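Local coordinates for esterase family protein (PDB 6VH9) that is a serine hydrolase of the esterase D family that hydrolyses carboxylic esters and probably also cleaves S-formylglutathione to formate and glutathione, at residues Thr22-Glu27 with Ser62-Ala67; Phe140-Pro145 with Ile196-Ile201; Ile15-Asn20 with His91-Tyr96; Glu151-Met156 with Ser173-Thr178. One frame throughout, in Å; residues are numbered along the deposited sequence.

Interaction 1: Thr22-Glu27 with Ser62-Ala67; sequences TVILPE and SIERYA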
loop_
_atom_site.group_PDB
_atom_site.type_symbol
_atom_site.label_atom_id
_atom_site.label_comp_id
_atom_site.label_asym_id
_atom_site.label_seq_id
_atom_site.Cartn_x
_atom_site.Cartn_y
_atom_site.Cartn_z
ATOM N N THR A 22 2.951 -2.681 9.607
ATOM C CA THR A 22 2.357 -3.787 8.849
ATOM C C THR A 22 1.984 -4.931 9.779
ATOM O O THR A 22 2.635 -5.157 10.814
ATOM C CB THR A 22 3.291 -4.301 7.742
ATOM O OG1 THR A 22 4.478 -4.821 8.326
ATOM C CG2 THR A 22 3.658 -3.177 6.770
ATOM N N VAL A 23 0.910 -5.640 9.410
ATOM C CA VAL A 23 0.351 -6.705 10.235
ATOM C C VAL A 23 0.013 -7.899 9.352
ATOM O O VAL A 23 -0.597 -7.743 8.285
ATOM C CB VAL A 23 -0.901 -6.238 11.007
ATOM C CG1 VAL A 23 -1.595 -7.425 11.702
ATOM C CG2 VAL A 23 -0.513 -5.176 12.057
ATOM N N ILE A 24 0.429 -9.087 9.780
ATOM C CA ILE A 24 -0.051 -10.341 9.204
ATOM C C ILE A 24 -1.102 -10.896 10.153
ATOM O O ILE A 24 -0.822 -11.099 11.340
ATOM C CB ILE A 24 1.086 -11.354 8.999
ATOM C CG1 ILE A 24 2.053 -10.880 7.915
ATOM C CG2 ILE A 24 0.515 -12.717 8.603
ATOM C CD1 ILE A 24 3.410 -11.600 7.964
ATOM N N LEU A 25 -2.312 -11.143 9.639
ATOM C CA LEU A 25 -3.434 -11.622 10.446
ATOM C C LEU A 25 -3.978 -12.884 9.787
ATOM O O LEU A 25 -4.802 -12.808 8.863
ATOM C CB LEU A 25 -4.512 -10.546 10.579
ATOM C CG LEU A 25 -5.569 -10.769 11.658
ATOM C CD1 LEU A 25 -4.967 -10.520 13.055
ATOM C CD2 LEU A 25 -6.763 -9.847 11.426
ATOM N N PRO A 26 -3.519 -14.061 10.217
ATOM C CA PRO A 26 -3.999 -15.305 9.611
ATOM C C PRO A 26 -5.505 -15.434 9.779
ATOM O O PRO A 26 -6.100 -14.898 10.718
ATOM C CB PRO A 26 -3.251 -16.391 10.394
ATOM C CG PRO A 26 -2.017 -15.709 10.877
ATOM C CD PRO A 26 -2.447 -14.310 11.199
ATOM N N GLU A 27 -6.126 -16.132 8.848
ATOM C CA GLU A 27 -7.574 -16.242 8.887
ATOM C C GLU A 27 -8.005 -17.391 9.797
ATOM O O GLU A 27 -7.321 -18.411 9.927
ATOM C CB GLU A 27 -8.138 -16.424 7.475
ATOM C CG GLU A 27 -8.024 -15.161 6.601
ATOM C CD GLU A 27 -8.448 -15.414 5.156
ATOM O OE1 GLU A 27 -9.307 -16.285 4.944
ATOM O OE2 GLU A 27 -7.911 -14.764 4.239
ATOM N N SER A 62 9.845 -14.953 3.321
ATOM C CA SER A 62 8.513 -15.506 3.126
ATOM C C SER A 62 7.760 -15.572 4.454
ATOM O O SER A 62 6.979 -16.498 4.693
ATOM C CB SER A 62 8.639 -16.893 2.494
ATOM O OG SER A 62 9.012 -16.779 1.128
ATOM N N ILE A 63 7.939 -14.563 5.323
ATOM C CA ILE A 63 7.410 -14.640 6.689
ATOM C C ILE A 63 5.896 -14.876 6.715
ATOM O O ILE A 63 5.404 -15.658 7.537
ATOM C CB ILE A 63 7.787 -13.390 7.508
ATOM C CG1 ILE A 63 7.150 -13.541 8.892
ATOM C CG2 ILE A 63 7.271 -12.141 6.821
ATOM C CD1 ILE A 63 7.891 -12.942 9.978
ATOM N N GLU A 64 5.123 -14.221 5.838
ATOM C CA GLU A 64 3.675 -14.433 5.923
ATOM C C GLU A 64 3.316 -15.892 5.657
ATOM O O GLU A 64 2.365 -16.424 6.249
ATOM C CB GLU A 64 2.895 -13.534 4.957
ATOM C CG GLU A 64 1.360 -13.739 5.129
ATOM C CD GLU A 64 0.492 -12.918 4.187
ATOM O OE1 GLU A 64 1.021 -12.046 3.476
ATOM O OE2 GLU A 64 -0.738 -13.166 4.140
ATOM N N ARG A 65 4.050 -16.550 4.752
ATOM C CA ARG A 65 3.817 -17.973 4.520
ATOM C C ARG A 65 4.051 -18.779 5.792
ATOM O O ARG A 65 3.247 -19.649 6.140
ATOM C CB ARG A 65 4.712 -18.495 3.383
ATOM C CG ARG A 65 4.462 -19.978 3.091
ATOM C CD ARG A 65 4.881 -20.416 1.680
ATOM N NE ARG A 65 6.120 -19.807 1.217
ATOM C CZ ARG A 65 7.324 -20.340 1.403
ATOM N NH1 ARG A 65 7.457 -21.471 2.078
ATOM N NH2 ARG A 65 8.401 -19.742 0.912
ATOM N N TYR A 66 5.141 -18.494 6.508
ATOM C CA TYR A 66 5.411 -19.223 7.741
ATOM C C TYR A 66 4.362 -18.915 8.805
ATOM O O TYR A 66 3.869 -19.828 9.477
ATOM C CB TYR A 66 6.807 -18.878 8.271
ATOM C CG TYR A 66 7.908 -18.846 7.233
ATOM C CD1 TYR A 66 7.935 -19.757 6.183
ATOM C CD2 TYR A 66 8.936 -17.903 7.318
ATOM C CE1 TYR A 66 8.948 -19.729 5.239
ATOM C CE2 TYR A 66 9.953 -17.870 6.380
ATOM C CZ TYR A 66 9.958 -18.776 5.354
ATOM O OH TYR A 66 10.964 -18.748 4.417
ATOM N N ALA A 67 4.010 -17.634 8.967
ATOM C CA ALA A 67 3.054 -17.250 10.000
ATOM C C ALA A 67 1.687 -17.865 9.746
ATOM O O ALA A 67 1.035 -18.346 10.680
ATOM C CB ALA A 67 2.936 -15.726 10.084
#

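Interaction 2: Phe140-Pro145 with Ile196-Ile201; sequences FAKAVP and IPKLLI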
loop_
_atom_site.group_PDB
_atom_site.type_symbol
_atom_site.label_atom_id
_atom_site.label_comp_id
_atom_site.label_asym_id
_atom_site.label_seq_id
_atom_site.Cartn_x
_atom_site.Cartn_y
_atom_site.Cartn_z
ATOM N N PHE A 140 5.724 -10.761 27.232
ATOM C CA PHE A 140 6.167 -11.765 26.269
ATOM C C PHE A 140 6.619 -13.024 26.996
ATOM O O PHE A 140 7.453 -12.953 27.905
ATOM C CB PHE A 140 7.326 -11.239 25.405
ATOM C CG PHE A 140 7.058 -9.904 24.770
ATOM C CD1 PHE A 140 6.188 -9.807 23.694
ATOM C CD2 PHE A 140 7.679 -8.749 25.245
ATOM C CE1 PHE A 140 5.927 -8.592 23.099
ATOM C CE2 PHE A 140 7.429 -7.523 24.651
ATOM C CZ PHE A 140 6.548 -7.444 23.573
ATOM N N ALA A 141 6.096 -14.173 26.568
ATOM C CA ALA A 141 6.539 -15.450 27.115
ATOM C C ALA A 141 7.835 -15.934 26.471
ATOM O O ALA A 141 8.570 -16.711 27.087
ATOM C CB ALA A 141 5.445 -16.510 26.933
ATOM N N LYS A 142 8.115 -15.526 25.230
ATOM C CA LYS A 142 9.305 -15.966 24.512
ATOM C C LYS A 142 9.885 -14.806 23.716
ATOM O O LYS A 142 9.153 -13.961 23.195
ATOM C CB LYS A 142 8.997 -17.138 23.557
ATOM C CG LYS A 142 8.232 -18.282 24.206
ATOM C CD LYS A 142 7.860 -19.359 23.184
ATOM C CE LYS A 142 7.073 -20.486 23.854
ATOM N NZ LYS A 142 6.941 -21.689 22.988
ATOM N N ALA A 143 11.210 -14.812 23.574
ATOM C CA ALA A 143 11.925 -13.770 22.854
ATOM C C ALA A 143 13.022 -14.399 22.012
ATOM O O ALA A 143 13.738 -15.293 22.478
ATOM C CB ALA A 143 12.533 -12.752 23.826
ATOM N N VAL A 144 13.158 -13.921 20.779
ATOM C CA VAL A 144 14.113 -14.491 19.830
ATOM C C VAL A 144 15.003 -13.419 19.210
ATOM O O VAL A 144 14.661 -12.867 18.153
ATOM C CB VAL A 144 13.376 -15.263 18.735
ATOM C CG1 VAL A 144 14.357 -16.041 17.864
ATOM C CG2 VAL A 144 12.360 -16.189 19.365
ATOM N N PRO A 145 16.147 -13.104 19.821
ATOM C CA PRO A 145 17.127 -12.239 19.154
ATOM C C PRO A 145 17.826 -12.995 18.035
ATOM O O PRO A 145 18.390 -14.070 18.250
ATOM C CB PRO A 145 18.113 -11.872 20.277
ATOM C CG PRO A 145 17.415 -12.225 21.566
ATOM C CD PRO A 145 16.515 -13.391 21.215
ATOM N N ILE A 196 11.855 -13.439 32.980
ATOM C CA ILE A 196 12.613 -13.351 31.745
ATOM C C ILE A 196 11.964 -14.325 30.743
ATOM O O ILE A 196 11.843 -15.508 31.053
ATOM C CB ILE A 196 14.096 -13.691 31.959
ATOM C CG1 ILE A 196 14.732 -12.671 32.918
ATOM C CG2 ILE A 196 14.835 -13.750 30.634
ATOM C CD1 ILE A 196 16.212 -12.905 33.180
ATOM N N PRO A 197 11.517 -13.841 29.588
ATOM C CA PRO A 197 10.946 -14.754 28.576
ATOM C C PRO A 197 11.926 -15.857 28.210
ATOM O O PRO A 197 13.148 -15.694 28.326
ATOM C CB PRO A 197 10.695 -13.833 27.375
ATOM C CG PRO A 197 10.635 -12.456 27.942
ATOM C CD PRO A 197 11.541 -12.443 29.141
ATOM N N LYS A 198 11.380 -16.988 27.739
ATOM C CA LYS A 198 12.250 -18.021 27.195
ATOM C C LYS A 198 13.005 -17.437 26.014
ATOM O O LYS A 198 12.428 -16.754 25.162
ATOM C CB LYS A 198 11.496 -19.265 26.675
ATOM C CG LYS A 198 11.062 -20.367 27.618
ATOM C CD LYS A 198 9.729 -20.968 27.167
ATOM C CE LYS A 198 9.963 -22.254 26.353
ATOM N NZ LYS A 198 9.087 -23.391 26.755
ATOM N N LEU A 199 14.295 -17.730 25.954
ATOM C CA LEU A 199 15.187 -17.101 24.995
ATOM C C LEU A 199 15.624 -18.145 23.980
ATOM O O LEU A 199 16.108 -19.215 24.358
ATOM C CB LEU A 199 16.419 -16.493 25.679
ATOM C CG LEU A 199 16.173 -15.385 26.709
ATOM C CD1 LEU A 199 17.476 -15.008 27.453
ATOM C CD2 LEU A 199 15.542 -14.175 26.052
ATOM N N LEU A 200 15.429 -17.838 22.700
ATOM C CA LEU A 200 16.041 -18.583 21.605
ATOM C C LEU A 200 16.912 -17.575 20.871
ATOM O O LEU A 200 16.397 -16.644 20.250
ATOM C CB LEU A 200 14.987 -19.200 20.671
ATOM C CG LEU A 200 15.562 -19.810 19.386
ATOM C CD1 LEU A 200 16.404 -21.039 19.699
ATOM C CD2 LEU A 200 14.474 -20.157 18.360
ATOM N N ILE A 201 18.228 -17.752 20.941
ATOM C CA ILE A 201 19.182 -16.822 20.350
ATOM C C ILE A 201 19.823 -17.535 19.174
ATOM O O ILE A 201 20.321 -18.655 19.325
ATOM C CB ILE A 201 20.248 -16.383 21.372
ATOM C CG1 ILE A 201 19.608 -15.640 22.550
ATOM C CG2 ILE A 201 21.328 -15.534 20.702
ATOM C CD1 ILE A 201 20.570 -15.459 23.755
#

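Interaction 3: Ile15-Asn20 with His91-Tyr96; sequences IGMHQN and HSYYDY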
loop_
_atom_site.group_PDB
_atom_site.type_symbol
_atom_site.label_atom_id
_atom_site.label_comp_id
_atom_site.label_asym_id
_atom_site.label_seq_id
_atom_site.Cartn_x
_atom_site.Cartn_y
_atom_site.Cartn_z
ATOM N N ILE A 15 4.857 9.244 19.215
ATOM C CA ILE A 15 5.944 9.825 18.423
ATOM C C ILE A 15 5.504 11.052 17.622
ATOM O O ILE A 15 6.323 11.642 16.899
ATOM C CB ILE A 15 6.629 8.781 17.511
ATOM C CG1 ILE A 15 5.669 8.134 16.509
ATOM C CG2 ILE A 15 7.338 7.706 18.360
ATOM C CD1 ILE A 15 6.353 7.052 15.637
ATOM N N GLY A 16 4.264 11.502 17.786
ATOM C CA GLY A 16 3.866 12.779 17.212
ATOM C C GLY A 16 3.841 12.844 15.700
ATOM O O GLY A 16 4.109 13.913 15.129
ATOM N N MET A 17 3.483 11.744 15.031
ATOM C CA MET A 17 3.466 11.748 13.575
ATOM C C MET A 17 2.720 10.523 13.067
ATOM O O MET A 17 2.581 9.513 13.766
ATOM C CB MET A 17 4.889 11.796 12.992
ATOM C CG MET A 17 5.722 10.604 13.355
ATOM S SD MET A 17 7.345 10.703 12.576
ATOM C CE MET A 17 8.164 9.376 13.446
ATOM N N HIS A 18 2.225 10.648 11.847
ATOM C CA HIS A 18 1.807 9.481 11.089
ATOM C C HIS A 18 2.995 8.552 10.886
ATOM O O HIS A 18 4.133 8.998 10.686
ATOM C CB HIS A 18 1.248 9.921 9.747
ATOM C CG HIS A 18 -0.118 10.505 9.850
ATOM N ND1 HIS A 18 -0.343 11.794 10.295
ATOM C CD2 HIS A 18 -1.336 9.970 9.601
ATOM C CE1 HIS A 18 -1.643 12.033 10.289
ATOM N NE2 HIS A 18 -2.266 10.942 9.878
ATOM N N GLN A 19 2.714 7.268 10.981
ATOM C CA GLN A 19 3.754 6.230 10.874
ATOM C C GLN A 19 3.095 4.961 10.363
ATOM O O GLN A 19 1.963 4.721 10.688
ATOM C CB GLN A 19 4.322 5.950 12.259
ATOM C CG GLN A 19 5.605 5.144 12.255
ATOM C CD GLN A 19 6.836 5.980 12.035
ATOM O OE1 GLN A 19 6.771 7.054 11.509
ATOM N NE2 GLN A 19 7.976 5.454 12.410
ATOM N N ASN A 20 3.779 4.270 9.458
ATOM C CA ASN A 20 3.254 3.021 8.863
ATOM C C ASN A 20 3.582 1.871 9.819
ATOM O O ASN A 20 4.728 1.771 10.198
ATOM C CB ASN A 20 3.860 2.794 7.480
ATOM C CG ASN A 20 3.488 3.860 6.471
ATOM O OD1 ASN A 20 2.366 3.902 5.988
ATOM N ND2 ASN A 20 4.442 4.690 6.092
ATOM N N HIS A 91 12.873 10.696 18.544
ATOM C CA HIS A 91 11.550 10.237 18.936
ATOM C C HIS A 91 11.617 9.241 20.079
ATOM O O HIS A 91 12.644 8.606 20.335
ATOM C CB HIS A 91 10.826 9.570 17.765
ATOM C CG HIS A 91 10.465 10.502 16.655
ATOM N ND1 HIS A 91 9.344 11.308 16.690
ATOM C CD2 HIS A 91 11.056 10.727 15.456
ATOM C CE1 HIS A 91 9.262 11.990 15.558
ATOM N NE2 HIS A 91 10.286 11.653 14.791
ATOM N N SER A 92 10.468 9.075 20.736
ATOM C CA SER A 92 10.319 8.145 21.854
ATOM C C SER A 92 10.000 6.749 21.324
ATOM O O SER A 92 8.912 6.219 21.514
ATOM C CB SER A 92 9.212 8.625 22.786
ATOM O OG SER A 92 9.472 9.966 23.192
ATOM N N TYR A 93 11.001 6.119 20.718
ATOM C CA TYR A 93 10.722 4.883 20.003
ATOM C C TYR A 93 10.652 3.660 20.915
ATOM O O TYR A 93 10.011 2.676 20.540
ATOM C CB TYR A 93 11.757 4.671 18.901
ATOM C CG TYR A 93 11.390 5.302 17.570
ATOM C CD1 TYR A 93 10.283 4.848 16.855
ATOM C CD2 TYR A 93 12.160 6.322 17.013
ATOM C CE1 TYR A 93 9.942 5.397 15.632
ATOM C CE2 TYR A 93 11.843 6.869 15.774
ATOM C CZ TYR A 93 10.724 6.385 15.085
ATOM O OH TYR A 93 10.376 6.908 13.857
ATOM N N TYR A 94 11.261 3.695 22.104
ATOM C CA TYR A 94 10.993 2.632 23.068
ATOM C C TYR A 94 9.519 2.635 23.455
ATOM O O TYR A 94 8.836 1.601 23.392
ATOM C CB TYR A 94 11.885 2.813 24.309
ATOM C CG TYR A 94 11.665 1.766 25.383
ATOM C CD1 TYR A 94 10.654 1.913 26.330
ATOM C CD2 TYR A 94 12.455 0.621 25.440
ATOM C CE1 TYR A 94 10.440 0.949 27.311
ATOM C CE2 TYR A 94 12.253 -0.347 26.425
ATOM C CZ TYR A 94 11.245 -0.172 27.353
ATOM O OH TYR A 94 11.041 -1.110 28.342
ATOM N N ASP A 95 9.012 3.804 23.859
ATOM C CA ASP A 95 7.608 3.944 24.229
ATOM C C ASP A 95 6.682 3.609 23.065
ATOM O O ASP A 95 5.568 3.120 23.278
ATOM C CB ASP A 95 7.347 5.372 24.720
ATOM C CG ASP A 95 8.014 5.671 26.055
ATOM O OD1 ASP A 95 8.632 4.750 26.645
ATOM O OD2 ASP A 95 7.910 6.835 26.517
ATOM N N TYR A 96 7.127 3.883 21.838
ATOM C CA TYR A 96 6.307 3.615 20.659
ATOM C C TYR A 96 6.009 2.127 20.518
ATOM O O TYR A 96 4.883 1.739 20.177
ATOM C CB TYR A 96 7.012 4.154 19.408
ATOM C CG TYR A 96 6.224 3.901 18.143
ATOM C CD1 TYR A 96 4.953 4.436 17.983
ATOM C CD2 TYR A 96 6.757 3.139 17.115
ATOM C CE1 TYR A 96 4.202 4.193 16.810
ATOM C CE2 TYR A 96 6.022 2.891 15.951
ATOM C CZ TYR A 96 4.762 3.430 15.803
ATOM O OH TYR A 96 4.052 3.171 14.648
HETATM O O HOH W 1 5.198 1.384 12.906
#

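Interaction 4: Glu151-Met156 with Ser173-Thr178; sequences EAQNLM and SSVKGT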
loop_
_atom_site.group_PDB
_atom_site.type_symbol
_atom_site.label_atom_id
_atom_site.label_comp_id
_atom_site.label_asym_id
_atom_site.label_seq_id
_atom_site.Cartn_x
_atom_site.Cartn_y
_atom_site.Cartn_z
ATOM N N GLU A 151 26.455 -6.395 22.912
ATOM C CA GLU A 151 27.359 -5.355 23.398
ATOM C C GLU A 151 27.063 -4.072 22.628
ATOM O O GLU A 151 27.434 -3.936 21.455
ATOM C CB GLU A 151 28.816 -5.777 23.252
ATOM C CG GLU A 151 29.805 -4.700 23.716
ATOM C CD GLU A 151 29.366 -4.010 25.003
ATOM O OE1 GLU A 151 29.002 -2.812 24.946
ATOM O OE2 GLU A 151 29.393 -4.656 26.075
ATOM N N ALA A 152 26.349 -3.160 23.277
ATOM C CA ALA A 152 25.813 -1.909 22.693
ATOM C C ALA A 152 26.847 -1.046 21.979
ATOM O O ALA A 152 26.445 -0.322 21.100
ATOM C CB ALA A 152 25.046 -1.126 23.705
ATOM N N GLN A 153 28.128 -1.125 22.323
ATOM C CA GLN A 153 29.137 -0.308 21.597
ATOM C C GLN A 153 29.197 -0.756 20.133
ATOM O O GLN A 153 29.461 0.073 19.292
ATOM C CB GLN A 153 30.486 -0.273 22.327
ATOM C CG GLN A 153 30.440 0.465 23.657
ATOM C CD GLN A 153 31.731 0.466 24.450
ATOM O OE1 GLN A 153 32.576 -0.409 24.312
ATOM N NE2 GLN A 153 31.888 1.454 25.316
ATOM N N ASN A 154 29.051 -2.053 19.867
ATOM C CA ASN A 154 29.055 -2.635 18.503
ATOM C C ASN A 154 27.997 -1.993 17.587
ATOM O O ASN A 154 28.206 -2.047 16.408
ATOM C CB ASN A 154 28.944 -4.155 18.546
ATOM C CG ASN A 154 30.073 -4.823 19.296
ATOM O OD1 ASN A 154 31.113 -4.222 19.523
ATOM N ND2 ASN A 154 29.873 -6.075 19.666
ATOM N N LEU A 155 26.861 -1.539 18.117
ATOM C CA LEU A 155 25.853 -0.799 17.372
ATOM C C LEU A 155 26.157 0.696 17.349
ATOM O O LEU A 155 26.172 1.317 16.280
ATOM C CB LEU A 155 24.473 -1.055 17.978
ATOM C CG LEU A 155 23.345 -0.275 17.320
ATOM C CD1 LEU A 155 23.134 -0.703 15.863
ATOM C CD2 LEU A 155 22.090 -0.475 18.131
ATOM N N MET A 156 26.454 1.281 18.512
ATOM C CA MET A 156 26.603 2.732 18.571
ATOM C C MET A 156 27.812 3.224 17.781
ATOM O O MET A 156 27.754 4.303 17.185
ATOM C CB MET A 156 26.681 3.199 20.028
ATOM C CG MET A 156 25.458 2.862 20.883
ATOM S SD MET A 156 23.901 3.291 20.070
ATOM C CE MET A 156 22.689 2.576 21.182
ATOM N N SER A 173 29.500 9.243 27.268
ATOM C CA SER A 173 30.845 8.735 26.906
ATOM C C SER A 173 30.801 7.232 26.678
ATOM O O SER A 173 31.542 6.740 25.853
ATOM C CB SER A 173 31.870 9.133 27.907
ATOM O OG SER A 173 31.582 10.430 28.366
ATOM N N SER A 174 30.028 6.531 27.492
ATOM C CA SER A 174 29.891 5.076 27.286
ATOM C C SER A 174 28.475 4.648 27.659
ATOM O O SER A 174 27.867 5.300 28.455
ATOM C CB SER A 174 30.925 4.300 28.030
ATOM O OG SER A 174 30.491 3.981 29.329
ATOM N N VAL A 175 28.016 3.556 27.083
ATOM C CA VAL A 175 26.676 3.088 27.384
ATOM C C VAL A 175 26.681 1.977 28.417
ATOM O O VAL A 175 25.606 1.534 28.859
ATOM C CB VAL A 175 25.957 2.634 26.100
ATOM C CG1 VAL A 175 25.744 3.826 25.182
ATOM C CG2 VAL A 175 26.776 1.572 25.405
ATOM N N LYS A 176 27.864 1.507 28.817
ATOM C CA LYS A 176 27.935 0.451 29.819
ATOM C C LYS A 176 27.284 0.906 31.118
ATOM O O LYS A 176 27.491 2.035 31.569
ATOM C CB LYS A 176 29.385 0.023 30.057
ATOM C CG LYS A 176 30.100 -0.444 28.784
ATOM C CD LYS A 176 29.462 -1.734 28.206
ATOM C CE LYS A 176 29.091 -2.767 29.279
ATOM N NZ LYS A 176 28.648 -4.084 28.705
ATOM N N GLY A 177 26.460 0.031 31.692
ATOM C CA GLY A 177 25.780 0.316 32.933
ATOM C C GLY A 177 24.576 1.217 32.829
ATOM O O GLY A 177 24.095 1.690 33.860
ATOM N N THR A 178 24.090 1.494 31.618
ATOM C CA THR A 178 22.914 2.315 31.352
ATOM C C THR A 178 21.798 1.457 30.767
ATOM O O THR A 178 21.976 0.270 30.476
ATOM C CB THR A 178 23.242 3.463 30.394
ATOM O OG1 THR A 178 23.346 2.953 29.061
ATOM C CG2 THR A 178 24.579 4.101 30.757
#

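Interaction 1: Thr22-Glu27 with Ser62-Ala67
Ile24 of strand 17-26 reaches the first turn of helix 63-69 with the tip of its longer branch: CD1 lies 3.5 Å from Glu64 CA and 3.6 Å from Glu64 CB. With CG1 anti to the carbonyl carbon (chi1 -68°), this branch is directed at the helix backbone, where CD1 also meets Ile63 CG2 at 4.1 Å. The other branch, CG2, meets two helix residues, Glu64 CG at 3.7 Å and Ala67 CB at 4.1 Å. One turn apart on the helix, Glu64 and Ala67 thus receive a single isoleucine, while Pro26 touches the helix more lightly, its CG 4.0 Å from Ala67 O. The axes of segments 22-26 and 63-67 run in roughly the same direction, 33° apart. Strand 72-76 pairs with strand 17-26 and adds Val74, which touches both Ile24 and Ala67; helix 238-253 covers Ile63 from elsewhere in the chain. The contact itself is therefore purely van der Waals, joining helix to sheet: the extended chain of Glu64 turns its aliphatic part to Ile24, and its carboxylate, through OE1, forms a salt bridge with Arg59 of the second subunit.

Interaction 2: Phe140-Pro145 with Ile196-Ile201
Ala143 CB touches both Leu199 CD2, at 4.0 Å, and Pro197 CB, forming the apolar centre of one face of two neighbouring parallel strands. Thr129 and Ala133 of helix 124-135 also touch Ala143. Further along, Pro145 CD packs against Ile201 CG1 at 4.1 Å, and helix 210-222 covers Leu199 and Ile201. Val144 and Leu200 lie side by side and point the same way, Val144 CG1 4.1 Å from Leu200 CD2, with Trp251 of helix 238-253 against both. At the start of the pair the Pro197 ring presses on the backbone just before the other strand, its CG 3.2 Å from Phe140 O.

Between the side-chain layers runs a parallel ladder. Lys198 N donates to Ala141 O, Lys198 O accepts from Ala143 N at 2.8 Å, and Ala143 O accepts from Leu200 N at 3.1 Å. The first bond is the least regular, its donor tilted 29° from the carbonyl plane, whereas the other two are nearly linear. CA-H...O contacts supplement them, including Val144 CA to Leu200 O at 3.2 Å.

At the polar edge Lys142 and Lys198 rise from the same face, their NZ atoms 4.7 Å apart. Lys142 NZ is held by the carbonyls of Met252 and Asp255, and its ammonium group makes a cation-pi contact with Trp251, which probably offsets the proximity of the like charge. Backbone bonds therefore set the register, while apolar side chains bind each face to the helices of the alpha/beta-hydrolase sandwich.

Interaction 3: Ile15-Asn20 with His91-Tyr96
Ile15 is the main bump of this contact, and the face of Tyr96 is one wall of the hollow that receives it. Its CD1 stands 3.7 Å from the centroid of the Tyr96 ring and 11° off the ring normal, a CH-pi contact over the middle of the face. The rotamer explains the fit: CG1 lies between the backbone N and the carbonyl carbon (chi1 60°), while CG2 is turned to the root of the same tyrosine, 3.7 Å from Tyr96 CB. Tyr93 supplies another wall through its CE1, 4.0 Å from Ile15 CD1.

Met17 is the second bump. Its extended chain places CE over one face of the His91 ring, 3.6 Å from the centroid, with SD more oblique to that ring. The same methyl reaches Tyr93 OH at 3.3 Å, lodging in the corner formed by the two aromatic residues. The His91 imidazole turns its edge to Ile15 O; NE2 is hydrogen-bonded to Asp80 and ND1 to Asp162, both of the fourth subunit.

Gln19 lies across the tyrosines. Its CG rests 3.5 Å from Tyr96 OH, and the bend at chi2 (84°) brings NE2 to the edge of Tyr93 for a weak hydrogen bond to OH; the stronger partner of NE2 is Asn78 O. Water 1 links Tyr96 OH to Asn20 O.

Gly16 and Met17 together face Ser12 in a G1 beta bulge, heading the hairpin of strands 3-12 and 17-26. The arrangement ties this hairpin to the N-terminal turn of helix 93-107 and forms part of the interface with the fourth subunit.

Interaction 4: Glu151-Met156 with Ser173-Thr178
Glu151 and Lys176 form a salt bridge across the contact, with Lys176 NZ donating to Glu151 OE2 at 2.8 Å. The lysine meets the syn lone pair of OE2, on the side of the other oxygen, and the two side chains cross at about a right angle. Bends at chi2 and chi3 curl the Lys176 chain, bringing its CD within 3.5 Å of Glu151 OE1. That second oxygen has a task of its own: through its anti lone pair it accepts from Gln153 N at 3.2 Å in an almost straight capping bond at the start of helix 153-156. One carboxylate therefore joins the helix start to the loop, and both partners would be expected to favour its charged form.

The loop side is a type II turn from Val175 to Thr178, in which Val175 O accepts from both Thr178 N and Thr178 OG1, the latter at 2.7 Å. The turn carries Val175, whose side chain packs against the helix. Its CG2 presses on Ala152 CB at 3.6 Å, while CG1 faces Met156 CG at 4.4 Å. Gln153 passes along the outer side, its NE2 4.0 Å from Ser174 CB.

Around this small apolar patch, Ile169 of helix 165-169 touches both Val175 and Met156, and Tyr127 of helix 124-135 packs on Ala152 and Met156. The contact thus joins short helix 153-156, which follows strand 142-146, to the loop between helices 165-169 and 182-191.

How the interactions relate
Interactions 1, 2 and 3 are buried, interaction 4 only partly. Interactions 1 and 3 use the same strand, 17-26, at its two ends: the first lays it against helix 63-69 with aliphatic groups alone, the second against helix 93-107 with aromatic faces and a bridging water. Both border other subunits. Interaction 2 lies deeper, its centre about 10 Å from the centre of the chain, and is the one contact of the four made strand to strand, so backbone bonds dominate it. Interaction 4, its centre about 19 Å from that of the chain, is held across by a salt bridge, whose glutamate also caps the helix. It belongs to the excursion between strands 142-146 and 198-204, which interaction 2 joins.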